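Local coordinates for TerD domain-containing protein (Streptomyces coelicolor A3, PDB 2QZ7) that is of uncharacterised function but belongs to the TerD family, named for tellurium resistance, and binds sodium ions in the crystal, at residues P40-A52 against G58-S70. Numbering follows the deposited sequence.
Sequences PPHHLDIIATTYA and GRPVYVVQFDKRS. With NA (sodium ion), chain D.
Thr50 lays its hydroxyl against one face of the Tyr62 ring: OG1 sits 3.2 Å above the plane, over its centre, while CG2 reaches CZ and the phenol oxygen, itself hydrogen-bonded to Asp72. With OG1 between backbone N and carbonyl carbon (chi1 55°), the methyl swings over that end. The segments form a beta hairpin whose second strand, 62-64, edges an antiparallel sheet beside strand 44-52. Ala48 and Val64 form a hydrogen-bonded pair, Ala48 N to Val64 O 2.9 Å and Val64 N to Ala48 O 2.7 Å. On the face bearing Thr49, its CG2 fills the notch between Val63 CG2 and Pro60 CB, each 3.7 Å away, and Tyr51 turns a ring edge to Gly58 O. At the hairpin's other end, His43 points its edge at the face of Phe66, planes 68° apart, and NE2 donates to Asp45 OD1. That oxygen binds sodium, alongside Leu44 O, Ser81 O, Glu91 OE1 and a water that also lies over one face of Phe66; Asp45 OD2 bonds to His114. Phe66, in the type I turn Gln65-Lys68, bulges against the carboxylate (Asp45 OD1 to Phe66 CD2 3.3 Å). Metal and histidines would probably stabilise Asp45 as carboxylate, coupling this bump to an ion site.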
loop_
_atom_site.group_PDB
_atom_site.type_symbol
_atom_site.label_atom_id
_atom_site.label_comp_id
_atom_site.label_asym_id
_atom_site.label_seq_id
_atom_site.Cartn_x
_atom_site.Cartn_y
_atom_site.Cartn_z
ATOM N N PRO A 40 16.135 17.377 -1.673
ATOM C CA PRO A 40 16.152 16.094 -0.925
ATOM C C PRO A 40 15.346 14.959 -1.605
ATOM O O PRO A 40 14.401 15.254 -2.335
ATOM C CB PRO A 40 15.507 16.461 0.421
ATOM C CG PRO A 40 15.889 17.922 0.609
ATOM C CD PRO A 40 15.850 18.529 -0.779
ATOM N N PRO A 41 15.741 13.686 -1.380
ATOM C CA PRO A 41 15.134 12.518 -2.048
ATOM C C PRO A 41 13.621 12.414 -1.900
ATOM O O PRO A 41 13.032 12.894 -0.915
ATOM C CB PRO A 41 15.803 11.318 -1.357
ATOM C CG PRO A 41 16.338 11.880 -0.060
ATOM C CD PRO A 41 16.784 13.256 -0.437
ATOM N N HIS A 42 13.010 11.775 -2.889
ATOM C CA HIS A 42 11.625 11.388 -2.817
ATOM C C HIS A 42 11.555 9.917 -2.318
ATOM O O HIS A 42 11.922 8.990 -3.035
ATOM C CB HIS A 42 10.952 11.561 -4.198
ATOM C CG HIS A 42 10.718 12.987 -4.588
ATOM N ND1 HIS A 42 10.746 13.415 -5.900
ATOM C CD2 HIS A 42 10.472 14.088 -3.845
ATOM C CE1 HIS A 42 10.503 14.711 -5.947
ATOM N NE2 HIS A 42 10.353 15.147 -4.712
ATOM N N HIS A 43 11.115 9.736 -1.076
ATOM C CA HIS A 43 11.055 8.433 -0.443
ATOM C C HIS A 43 9.583 8.054 -0.273
ATOM O O HIS A 43 8.852 8.666 0.525
ATOM C CB HIS A 43 11.783 8.411 0.902
ATOM C CG HIS A 43 11.804 7.058 1.553
ATOM N ND1 HIS A 43 12.530 6.790 2.692
ATOM C CD2 HIS A 43 11.142 5.911 1.255
ATOM C CE1 HIS A 43 12.349 5.530 3.046
ATOM N NE2 HIS A 43 11.496 4.979 2.195
ATOM N N LEU A 44 9.163 7.085 -1.087
ATOM C CA LEU A 44 7.809 6.504 -1.057
ATOM C C LEU A 44 7.925 5.060 -0.659
ATOM O O LEU A 44 8.908 4.392 -0.993
ATOM C CB LEU A 44 7.087 6.554 -2.406
ATOM C CG LEU A 44 6.415 7.885 -2.803
ATOM C CD1 LEU A 44 7.450 9.049 -3.012
ATOM C CD2 LEU A 44 5.554 7.693 -4.031
ATOM N N ASP A 45 6.931 4.613 0.107
ATOM C CA ASP A 45 6.844 3.226 0.579
ATOM C C ASP A 45 5.498 2.652 0.286
ATOM O O ASP A 45 4.448 3.265 0.604
ATOM C CB ASP A 45 7.017 3.136 2.100
ATOM C CG ASP A 45 8.469 3.355 2.545
ATOM O OD1 ASP A 45 9.415 3.051 1.780
ATOM O OD2 ASP A 45 8.670 3.833 3.690
ATOM N N ILE A 46 5.510 1.435 -0.259
ATOM C CA ILE A 46 4.302 0.598 -0.191
ATOM C C ILE A 46 4.197 0.110 1.254
ATOM O O ILE A 46 5.186 -0.385 1.839
ATOM C CB ILE A 46 4.379 -0.646 -1.109
ATOM C CG1 ILE A 46 4.593 -0.250 -2.604
ATOM C CG2 ILE A 46 3.048 -1.490 -0.970
ATOM C CD1 ILE A 46 4.902 -1.521 -3.533
ATOM N N ILE A 47 3.003 0.223 1.821
ATOM C CA ILE A 47 2.765 -0.225 3.198
ATOM C C ILE A 47 1.495 -1.039 3.199
ATOM O O ILE A 47 0.523 -0.623 2.594
ATOM C CB ILE A 47 2.561 1.006 4.155
ATOM C CG1 ILE A 47 3.809 1.936 4.138
ATOM C CG2 ILE A 47 2.257 0.515 5.562
ATOM C CD1 ILE A 47 3.610 3.247 4.994
ATOM N N ALA A 48 1.478 -2.181 3.895
ATOM C CA ALA A 48 0.228 -2.934 4.098
ATOM C C ALA A 48 0.021 -3.265 5.578
ATOM O O ALA A 48 0.984 -3.320 6.350
ATOM C CB ALA A 48 0.231 -4.247 3.276
ATOM N N THR A 49 -1.244 -3.453 5.948
ATOM C CA THR A 49 -1.650 -3.905 7.290
ATOM C C THR A 49 -2.650 -4.983 7.169
ATOM O O THR A 49 -3.400 -5.013 6.212
ATOM C CB THR A 49 -2.257 -2.769 8.100
ATOM O OG1 THR A 49 -3.014 -1.951 7.208
ATOM C CG2 THR A 49 -1.107 -1.872 8.721
ATOM N N THR A 50 -2.659 -5.863 8.164
ATOM C CA THR A 50 -3.579 -6.985 8.247
ATOM C C THR A 50 -4.474 -6.735 9.474
ATOM O O THR A 50 -4.067 -5.995 10.421
ATOM C CB THR A 50 -2.788 -8.313 8.437
ATOM O OG1 THR A 50 -1.940 -8.188 9.588
ATOM C CG2 THR A 50 -1.899 -8.566 7.224
ATOM N N TYR A 51 -5.686 -7.297 9.405
ATOM C CA TYR A 51 -6.764 -7.111 10.402
ATOM C C TYR A 51 -7.398 -8.460 10.742
ATOM O O TYR A 51 -7.641 -9.281 9.846
ATOM C CB TYR A 51 -7.829 -6.093 9.915
ATOM C CG TYR A 51 -7.158 -4.765 9.643
ATOM C CD1 TYR A 51 -7.022 -3.803 10.667
ATOM C CD2 TYR A 51 -6.574 -4.496 8.400
ATOM C CE1 TYR A 51 -6.351 -2.602 10.433
ATOM C CE2 TYR A 51 -5.879 -3.304 8.169
ATOM C CZ TYR A 51 -5.776 -2.359 9.200
ATOM O OH TYR A 51 -5.090 -1.161 8.995
ATOM N N ALA A 52 -7.616 -8.668 12.045
ATOM C CA ALA A 52 -8.240 -9.864 12.622
ATOM C C ALA A 52 -9.677 -10.003 12.160
ATOM O O ALA A 52 -10.383 -8.997 12.016
ATOM C CB ALA A 52 -8.209 -9.801 14.154
ATOM N N GLY A 58 -10.281 -2.673 13.350
ATOM C CA GLY A 58 -9.476 -2.377 14.534
ATOM C C GLY A 58 -8.002 -2.011 14.286
ATOM O O GLY A 58 -7.615 -1.522 13.213
ATOM N N ARG A 59 -7.177 -2.232 15.307
ATOM C CA ARG A 59 -5.749 -2.040 15.192
ATOM C C ARG A 59 -5.221 -3.060 14.222
ATOM O O ARG A 59 -5.728 -4.195 14.197
ATOM C CB ARG A 59 -5.043 -2.301 16.501
ATOM C CG ARG A 59 -5.482 -1.533 17.606
ATOM C CD ARG A 59 -4.602 -1.878 18.791
ATOM N NE ARG A 59 -4.856 -0.867 19.794
ATOM C CZ ARG A 59 -4.171 0.271 19.883
ATOM N NH1 ARG A 59 -3.127 0.489 19.095
ATOM N NH2 ARG A 59 -4.539 1.139 20.820
ATOM N N PRO A 60 -4.169 -2.684 13.460
ATOM C CA PRO A 60 -3.497 -3.658 12.627
ATOM C C PRO A 60 -2.974 -4.824 13.472
ATOM O O PRO A 60 -2.537 -4.614 14.607
ATOM C CB PRO A 60 -2.293 -2.878 12.065
ATOM C CG PRO A 60 -2.636 -1.457 12.163
ATOM C CD PRO A 60 -3.595 -1.322 13.318
ATOM N N VAL A 61 -2.987 -6.033 12.895
ATOM C CA VAL A 61 -2.355 -7.196 13.539
ATOM C C VAL A 61 -0.850 -7.017 13.286
ATOM O O VAL A 61 -0.020 -7.210 14.181
ATOM C CB VAL A 61 -2.857 -8.542 12.956
ATOM C CG1 VAL A 61 -2.060 -9.716 13.534
ATOM C CG2 VAL A 61 -4.419 -8.724 13.248
ATOM N N TYR A 62 -0.489 -6.601 12.074
ATOM C CA TYR A 62 0.897 -6.182 11.865
ATOM C C TYR A 62 1.001 -5.264 10.665
ATOM O O TYR A 62 0.071 -5.186 9.870
ATOM C CB TYR A 62 1.834 -7.422 11.711
ATOM C CG TYR A 62 1.463 -8.393 10.626
ATOM C CD1 TYR A 62 1.773 -8.116 9.283
ATOM C CD2 TYR A 62 0.818 -9.618 10.932
ATOM C CE1 TYR A 62 1.448 -9.003 8.264
ATOM C CE2 TYR A 62 0.475 -10.511 9.923
ATOM C CZ TYR A 62 0.795 -10.210 8.599
ATOM O OH TYR A 62 0.468 -11.093 7.599
ATOM N N VAL A 63 2.157 -4.599 10.533
ATOM C CA VAL A 63 2.425 -3.659 9.462
ATOM C C VAL A 63 3.529 -4.258 8.604
ATOM O O VAL A 63 4.469 -4.895 9.135
ATOM C CB VAL A 63 2.887 -2.239 10.046
ATOM C CG1 VAL A 63 3.356 -1.241 8.901
ATOM C CG2 VAL A 63 1.771 -1.641 10.957
ATOM N N VAL A 64 3.408 -4.115 7.273
ATOM C CA VAL A 64 4.407 -4.650 6.370
ATOM C C VAL A 64 4.925 -3.474 5.524
ATOM O O VAL A 64 4.133 -2.695 4.983
ATOM C CB VAL A 64 3.882 -5.801 5.410
ATOM C CG1 VAL A 64 5.038 -6.373 4.537
ATOM C CG2 VAL A 64 3.218 -6.971 6.190
ATOM N N GLN A 65 6.239 -3.339 5.447
ATOM C CA GLN A 65 6.881 -2.294 4.614
ATOM C C GLN A 65 8.359 -2.665 4.457
ATOM O O GLN A 65 8.748 -3.730 4.913
ATOM C CB GLN A 65 6.712 -0.872 5.197
ATOM C CG GLN A 65 7.306 -0.675 6.577
ATOM C CD GLN A 65 6.934 0.654 7.211
ATOM O OE1 GLN A 65 5.902 1.204 6.934
ATOM N NE2 GLN A 65 7.781 1.142 8.110
ATOM N N PHE A 66 9.160 -1.828 3.783
ATOM C CA PHE A 66 10.547 -2.201 3.450
ATOM C C PHE A 66 11.366 -2.618 4.667
ATOM O O PHE A 66 12.138 -3.543 4.560
ATOM C CB PHE A 66 11.264 -1.110 2.618
ATOM C CG PHE A 66 11.747 0.056 3.431
ATOM C CD1 PHE A 66 13.115 0.217 3.665
ATOM C CD2 PHE A 66 10.847 0.992 3.960
ATOM C CE1 PHE A 66 13.596 1.309 4.419
ATOM C CE2 PHE A 66 11.323 2.081 4.710
ATOM C CZ PHE A 66 12.686 2.231 4.949
ATOM N N ASP A 67 11.145 -1.968 5.814
ATOM C CA ASP A 67 11.964 -2.242 6.996
ATOM C C ASP A 67 11.235 -3.135 8.038
ATOM O O ASP A 67 11.715 -3.279 9.135
ATOM C CB ASP A 67 12.522 -0.942 7.597
ATOM C CG ASP A 67 11.377 -0.022 8.084
ATOM O OD1 ASP A 67 10.210 -0.408 7.897
ATOM O OD2 ASP A 67 11.626 1.048 8.601
ATOM N N LYS A 68 10.089 -3.739 7.677
ATOM C CA LYS A 68 9.320 -4.610 8.591
ATOM C C LYS A 68 8.700 -5.771 7.807
ATOM O O LYS A 68 7.746 -5.518 7.083
ATOM C CB LYS A 68 8.141 -3.843 9.214
ATOM C CG LYS A 68 8.471 -2.663 10.093
ATOM C CD LYS A 68 7.175 -1.914 10.504
ATOM C CE LYS A 68 7.504 -0.677 11.324
ATOM N NZ LYS A 68 6.222 -0.192 11.997
ATOM N N ARG A 69 9.229 -7.006 7.907
ATOM C CA ARG A 69 8.614 -8.146 7.200
ATOM C C ARG A 69 7.310 -8.631 7.903
ATOM O O ARG A 69 7.112 -8.373 9.115
ATOM C CB ARG A 69 9.587 -9.331 7.031
ATOM C CG ARG A 69 10.888 -8.978 6.319
ATOM C CD ARG A 69 11.626 -10.245 5.789
ATOM N NE ARG A 69 11.766 -11.186 6.881
ATOM C CZ ARG A 69 12.690 -11.101 7.840
ATOM N NH1 ARG A 69 13.630 -10.123 7.856
ATOM N NH2 ARG A 69 12.698 -12.030 8.780
ATOM N N SER A 70 6.436 -9.300 7.146
ATOM C CA SER A 70 5.293 -9.998 7.741
ATOM C C SER A 70 5.821 -11.093 8.688
ATOM O O SER A 70 6.816 -11.737 8.380
ATOM C CB SER A 70 4.426 -10.589 6.641
ATOM O OG SER A 70 5.118 -11.645 6.004
HETATM NA NA NA D . 10.471 2.721 -0.373
HETATM O O HOH W 1 12.177 2.062 0.826
HETATM O O HOH W 2 7.056 3.603 5.785
HETATM O O HOH W 3 7.837 -0.184 1.788
HETATM O O HOH W 4 -7.624 -6.025 13.752
#